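Side-chain contacts in RNA-dependent RNA Polymerase (Bombyx mori cytoplasmic polyhedrosis virus, PDB 6TZ0), which catalyses RNA-templated RNA synthesis, making plus strands in fully conservative transcription and, after core assembly, the complementary minus strands of the double-stranded genome: residues 123-126 / 127-131; 872-875 / 876-880. All blocks are in the same frame, centred on the assembly; numbering follows the deposited sequence.

Interaction 1 of 2, residues 123-126 / 127-131; sequences YKLH and AALDK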
loop_
_atom_site.group_PDB
_atom_site.type_symbol
_atom_site.label_atom_id
_atom_site.label_comp_id
_atom_site.label_asym_id
_atom_site.label_seq_id
_atom_site.Cartn_x
_atom_site.Cartn_y
_atom_site.Cartn_z
ATOM N N TYR A 123 -24.295 23.366 -8.474
ATOM C CA TYR A 123 -23.870 23.927 -7.199
ATOM C C TYR A 123 -22.768 23.089 -6.566
ATOM O O TYR A 123 -21.780 23.638 -6.062
ATOM C CB TYR A 123 -25.060 24.037 -6.256
ATOM C CG TYR A 123 -24.720 24.643 -4.922
ATOM C CD1 TYR A 123 -24.533 26.009 -4.791
ATOM C CD2 TYR A 123 -24.575 23.848 -3.794
ATOM C CE1 TYR A 123 -24.215 26.567 -3.574
ATOM C CE2 TYR A 123 -24.256 24.398 -2.575
ATOM C CZ TYR A 123 -24.079 25.756 -2.471
ATOM O OH TYR A 123 -23.763 26.308 -1.255
ATOM N N LYS A 124 -22.926 21.758 -6.590
ATOM C CA LYS A 124 -21.894 20.852 -6.093
ATOM C C LYS A 124 -20.612 20.985 -6.902
ATOM O O LYS A 124 -19.511 20.990 -6.338
ATOM C CB LYS A 124 -22.386 19.408 -6.159
ATOM C CG LYS A 124 -23.653 19.113 -5.408
ATOM C CD LYS A 124 -23.458 19.124 -3.924
ATOM C CE LYS A 124 -24.777 18.830 -3.247
ATOM N NZ LYS A 124 -25.243 17.459 -3.582
ATOM N N LEU A 125 -20.749 21.134 -8.221
ATOM C CA LEU A 125 -19.593 21.259 -9.102
ATOM C C LEU A 125 -18.814 22.541 -8.832
ATOM O O LEU A 125 -17.583 22.513 -8.735
ATOM C CB LEU A 125 -20.063 21.190 -10.553
ATOM C CG LEU A 125 -19.088 21.117 -11.724
ATOM C CD1 LEU A 125 -19.705 20.258 -12.772
ATOM C CD2 LEU A 125 -18.860 22.481 -12.315
ATOM N N HIS A 126 -19.508 23.669 -8.679
ATOM C CA HIS A 126 -18.798 24.915 -8.416
ATOM C C HIS A 126 -18.291 25.016 -6.983
ATOM O O HIS A 126 -17.266 25.666 -6.751
ATOM C CB HIS A 126 -19.683 26.099 -8.784
ATOM C CG HIS A 126 -19.803 26.313 -10.260
ATOM N ND1 HIS A 126 -18.872 27.022 -10.985
ATOM C CD2 HIS A 126 -20.707 25.854 -11.157
ATOM C CE1 HIS A 126 -19.222 27.031 -12.258
ATOM N NE2 HIS A 126 -20.331 26.326 -12.390
ATOM N N ALA A 127 -18.943 24.352 -6.023
ATOM C CA ALA A 127 -18.363 24.265 -4.684
ATOM C C ALA A 127 -17.089 23.431 -4.688
ATOM O O ALA A 127 -16.114 23.766 -4.002
ATOM C CB ALA A 127 -19.378 23.677 -3.708
ATOM N N ALA A 128 -17.059 22.368 -5.494
ATOM C CA ALA A 128 -15.849 21.566 -5.599
ATOM C C ALA A 128 -14.743 22.295 -6.348
ATOM O O ALA A 128 -13.567 22.124 -6.021
ATOM C CB ALA A 128 -16.158 20.240 -6.277
ATOM N N LEU A 129 -15.085 23.118 -7.340
ATOM C CA LEU A 129 -14.046 23.890 -8.016
ATOM C C LEU A 129 -13.520 25.017 -7.136
ATOM O O LEU A 129 -12.336 25.371 -7.228
ATOM C CB LEU A 129 -14.572 24.425 -9.342
ATOM C CG LEU A 129 -14.811 23.299 -10.346
ATOM C CD1 LEU A 129 -15.478 23.815 -11.583
ATOM C CD2 LEU A 129 -13.517 22.603 -10.700
ATOM N N ASP A 130 -14.374 25.575 -6.271
ATOM C CA ASP A 130 -13.903 26.483 -5.228
ATOM C C ASP A 130 -12.930 25.778 -4.292
ATOM O O ASP A 130 -11.890 26.341 -3.929
ATOM C CB ASP A 130 -15.098 27.027 -4.442
ATOM C CG ASP A 130 -14.737 28.195 -3.525
ATOM O OD1 ASP A 130 -13.588 28.662 -3.533
ATOM O OD2 ASP A 130 -15.616 28.647 -2.765
ATOM N N LYS A 131 -13.259 24.546 -3.891
ATOM C CA LYS A 131 -12.356 23.754 -3.059
ATOM C C LYS A 131 -11.050 23.444 -3.781
ATOM O O LYS A 131 -9.987 23.395 -3.154
ATOM C CB LYS A 131 -13.059 22.465 -2.636
ATOM C CG LYS A 131 -12.277 21.610 -1.664
ATOM C CD LYS A 131 -13.052 20.375 -1.246
ATOM C CE LYS A 131 -12.230 19.527 -0.287
ATOM N NZ LYS A 131 -12.956 18.315 0.183
#
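Ala-127, Ala-128, Leu-129 and Asp-130 each donate their backbone N-H to the carbonyl four residues back, on Tyr-123, Lys-124, Leu-125 and His-126, in alpha-helical bonds such as Leu-129 N to Leu-125 O at 2.9 Å. The side-chain contact on this frame is an i to i+4 pair of leucines. Leu-125 and Leu-129 lie alongside each other and point the same way, with Leu-125 CD2 3.7 Å from Leu-129 CD1. They reach this position from different starting torsions: CG of Leu-125 stands opposite its own N (chi1 -172°), whereas CG of Leu-129 is turned to the N side and away from its carbonyl carbon (chi1 -68°). The latter rotation also brings Leu-129 CG beside Leu-125 O, the same oxygen that accepts the Leu-129 N-H.

Both segments belong to helix 121-134 of the N-terminal region of the polymerase, with one side more buried than the other: the two leucines, His-126 and Ala-128 are buried, while Ala-127 is exposed and Tyr-123, Lys-124 and Asp-130 are partly so. Leu-129 touches Tyr-81 in a loop that precedes the helix in the chain.

The same CD2 methyl of Leu-125 also sits 4.0 Å above the imidazole plane of His-126, displaced toward the rim of the ring. Further along, Asp-130 O accepts a hydrogen bond from His-134 ND1. His-126 in turn meets the ring of Tyr-116, their planes inclined by about 25°, and touches Asn-114.

Interaction 2 of 2, residues 872-875 / 876-880; sequences RRLL and YDVSN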
loop_
_atom_site.group_PDB
_atom_site.type_symbol
_atom_site.label_atom_id
_atom_site.label_comp_id
_atom_site.label_asym_id
_atom_site.label_seq_id
_atom_site.Cartn_x
_atom_site.Cartn_y
_atom_site.Cartn_z
ATOM N N ARG A 872 26.521 18.637 22.459
ATOM C CA ARG A 872 26.814 19.289 23.730
ATOM C C ARG A 872 28.271 19.737 23.815
ATOM O O ARG A 872 28.597 20.631 24.603
ATOM C CB ARG A 872 26.444 18.343 24.879
ATOM C CG ARG A 872 26.504 18.951 26.264
ATOM C CD ARG A 872 25.967 18.053 27.342
ATOM N NE ARG A 872 26.220 18.644 28.653
ATOM C CZ ARG A 872 25.428 19.532 29.243
ATOM N NH1 ARG A 872 25.750 20.014 30.432
ATOM N NH2 ARG A 872 24.312 19.933 28.653
ATOM N N ARG A 873 29.141 19.186 22.969
ATOM C CA ARG A 873 30.547 19.565 22.962
ATOM C C ARG A 873 30.764 20.987 22.449
ATOM O O ARG A 873 31.829 21.566 22.692
ATOM C CB ARG A 873 31.322 18.548 22.119
ATOM C CG ARG A 873 32.832 18.596 22.226
ATOM C CD ARG A 873 33.462 17.500 21.405
ATOM N NE ARG A 873 34.914 17.573 21.452
ATOM C CZ ARG A 873 35.652 18.245 20.576
ATOM N NH1 ARG A 873 35.075 18.897 19.580
ATOM N NH2 ARG A 873 36.967 18.262 20.693
ATOM N N LEU A 874 29.775 21.578 21.773
ATOM C CA LEU A 874 29.905 22.963 21.330
ATOM C C LEU A 874 29.899 23.931 22.507
ATOM O O LEU A 874 30.539 24.988 22.439
ATOM C CB LEU A 874 28.784 23.300 20.349
ATOM C CG LEU A 874 28.860 24.649 19.634
ATOM C CD1 LEU A 874 30.081 24.696 18.738
ATOM C CD2 LEU A 874 27.594 24.911 18.849
ATOM N N LEU A 875 29.213 23.569 23.599
ATOM C CA LEU A 875 29.225 24.372 24.820
ATOM C C LEU A 875 30.625 24.495 25.397
ATOM O O LEU A 875 30.982 25.538 25.954
ATOM C CB LEU A 875 28.311 23.747 25.872
ATOM C CG LEU A 875 26.819 23.573 25.620
ATOM C CD1 LEU A 875 26.206 22.795 26.774
ATOM C CD2 LEU A 875 26.142 24.910 25.456
ATOM N N TYR A 876 31.425 23.445 25.272
ATOM C CA TYR A 876 32.789 23.440 25.769
ATOM C C TYR A 876 33.773 23.972 24.745
ATOM O O TYR A 876 34.801 24.542 25.124
ATOM C CB TYR A 876 33.169 22.020 26.180
ATOM C CG TYR A 876 32.379 21.519 27.359
ATOM C CD1 TYR A 876 32.787 21.798 28.653
ATOM C CD2 TYR A 876 31.210 20.794 27.180
ATOM C CE1 TYR A 876 32.068 21.347 29.738
ATOM C CE2 TYR A 876 30.480 20.345 28.258
ATOM C CZ TYR A 876 30.917 20.627 29.534
ATOM O OH TYR A 876 30.203 20.189 30.620
ATOM N N ASP A 877 33.470 23.804 23.457
ATOM C CA ASP A 877 34.311 24.354 22.402
ATOM C C ASP A 877 34.261 25.877 22.399
ATOM O O ASP A 877 35.277 26.532 22.143
ATOM C CB ASP A 877 33.871 23.792 21.049
ATOM C CG ASP A 877 34.901 23.999 19.956
ATOM O OD1 ASP A 877 36.006 24.500 20.243
ATOM O OD2 ASP A 877 34.599 23.665 18.791
ATOM N N VAL A 878 33.094 26.461 22.692
ATOM C CA VAL A 878 33.011 27.916 22.823
ATOM C C VAL A 878 33.767 28.390 24.066
ATOM O O VAL A 878 34.377 29.468 24.063
ATOM C CB VAL A 878 31.526 28.346 22.810
ATOM C CG1 VAL A 878 31.351 29.817 23.108
ATOM C CG2 VAL A 878 30.928 28.070 21.454
ATOM N N SER A 879 33.836 27.556 25.103
ATOM C CA SER A 879 34.510 27.883 26.354
ATOM C C SER A 879 36.037 27.716 26.301
ATOM O O SER A 879 36.651 27.667 27.375
ATOM C CB SER A 879 33.945 27.028 27.489
ATOM O OG SER A 879 32.571 27.295 27.687
ATOM N N ASN A 880 36.631 27.640 25.102
ATOM C CA ASN A 880 38.076 27.525 24.862
ATOM C C ASN A 880 38.645 26.279 25.547
ATOM O O ASN A 880 39.368 26.335 26.542
ATOM C CB ASN A 880 38.833 28.793 25.272
ATOM C CG ASN A 880 40.210 28.876 24.637
ATOM O OD1 ASN A 880 40.626 27.979 23.905
ATOM N ND2 ASN A 880 40.917 29.964 24.904
#
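Tyr-876 and Ser-879 reach back to the carbonyls of Arg-872 and Leu-875, respectively, in and just after the short helix 873-878 of the C-terminal region, which is followed at once by helix 881-886, for which Asn-880 is the N-cap residue.

Backbone bonding is brief. Asp-877 N binds Arg-873 O at 2.9 Å and Val-878 N binds Leu-874 O at 3.0 Å, while Tyr-876 N adds a weak bond to Arg-873 O, which therefore receives two N-H groups.

Among packing contacts, Leu-874 and Val-878 approach loosely, CG of the leucine lying 4.4 Å from CG2 of the valine. Leu-875 lays CD1 3.9 Å above the guanidinium plane of Arg-872, off toward its rim. Leu-875 and Val-878 continue onto Leu-897 and Leu-896 of helix 894-899, joining the two helices. The Tyr-876 ring, with CG turned away from its carbonyl carbon (chi1 -66°), points its CD2 edge back at Arg-872 O, 3.7 Å from CD2.

Charged and polar ends look beyond the helix. Asp-1017 takes both a salt bridge from Arg-872 NE and a hydrogen bond with Tyr-876 OH, tying together two side chains four residues apart. Arg-873 makes a cation-pi contact with Tyr-1022, and its NH2 bonds the carbonyl O of that residue, whereas Asp-877 forms a salt bridge with Arg-852; the buried charges of Arg-873 and Asp-877 are probably stabilised by these partners.

Just after the helix a hydroxyl that also hydrogen-bonds Asp-893 N reaches the carbonyl four residues back: Ser-879 OG donates to Leu-875 O at 2.9 Å, lying in the carbonyl plane with a C=O...OG angle of 158°.

In the fold
From the N terminus the chain first passes through interaction 1, inside helix 121-134 of the N-terminal region, and much later through interaction 2, in helix 873-878 of the C-terminal region. The central polymerase domain lies between them in sequence. Each contact is made within one continuous segment, so neither closes a long loop, and the two follow in series without nesting or crossing. Their centres are 58 Å apart and their nearest atoms about 44 Å, with no touch. Interaction 1 sets its helix against the loop residues Tyr-81, Asn-114 and Tyr-116; interaction 2 joins its helix to helix 894-899 and to Asp-1017 and Tyr-1022 further along the C-terminal region.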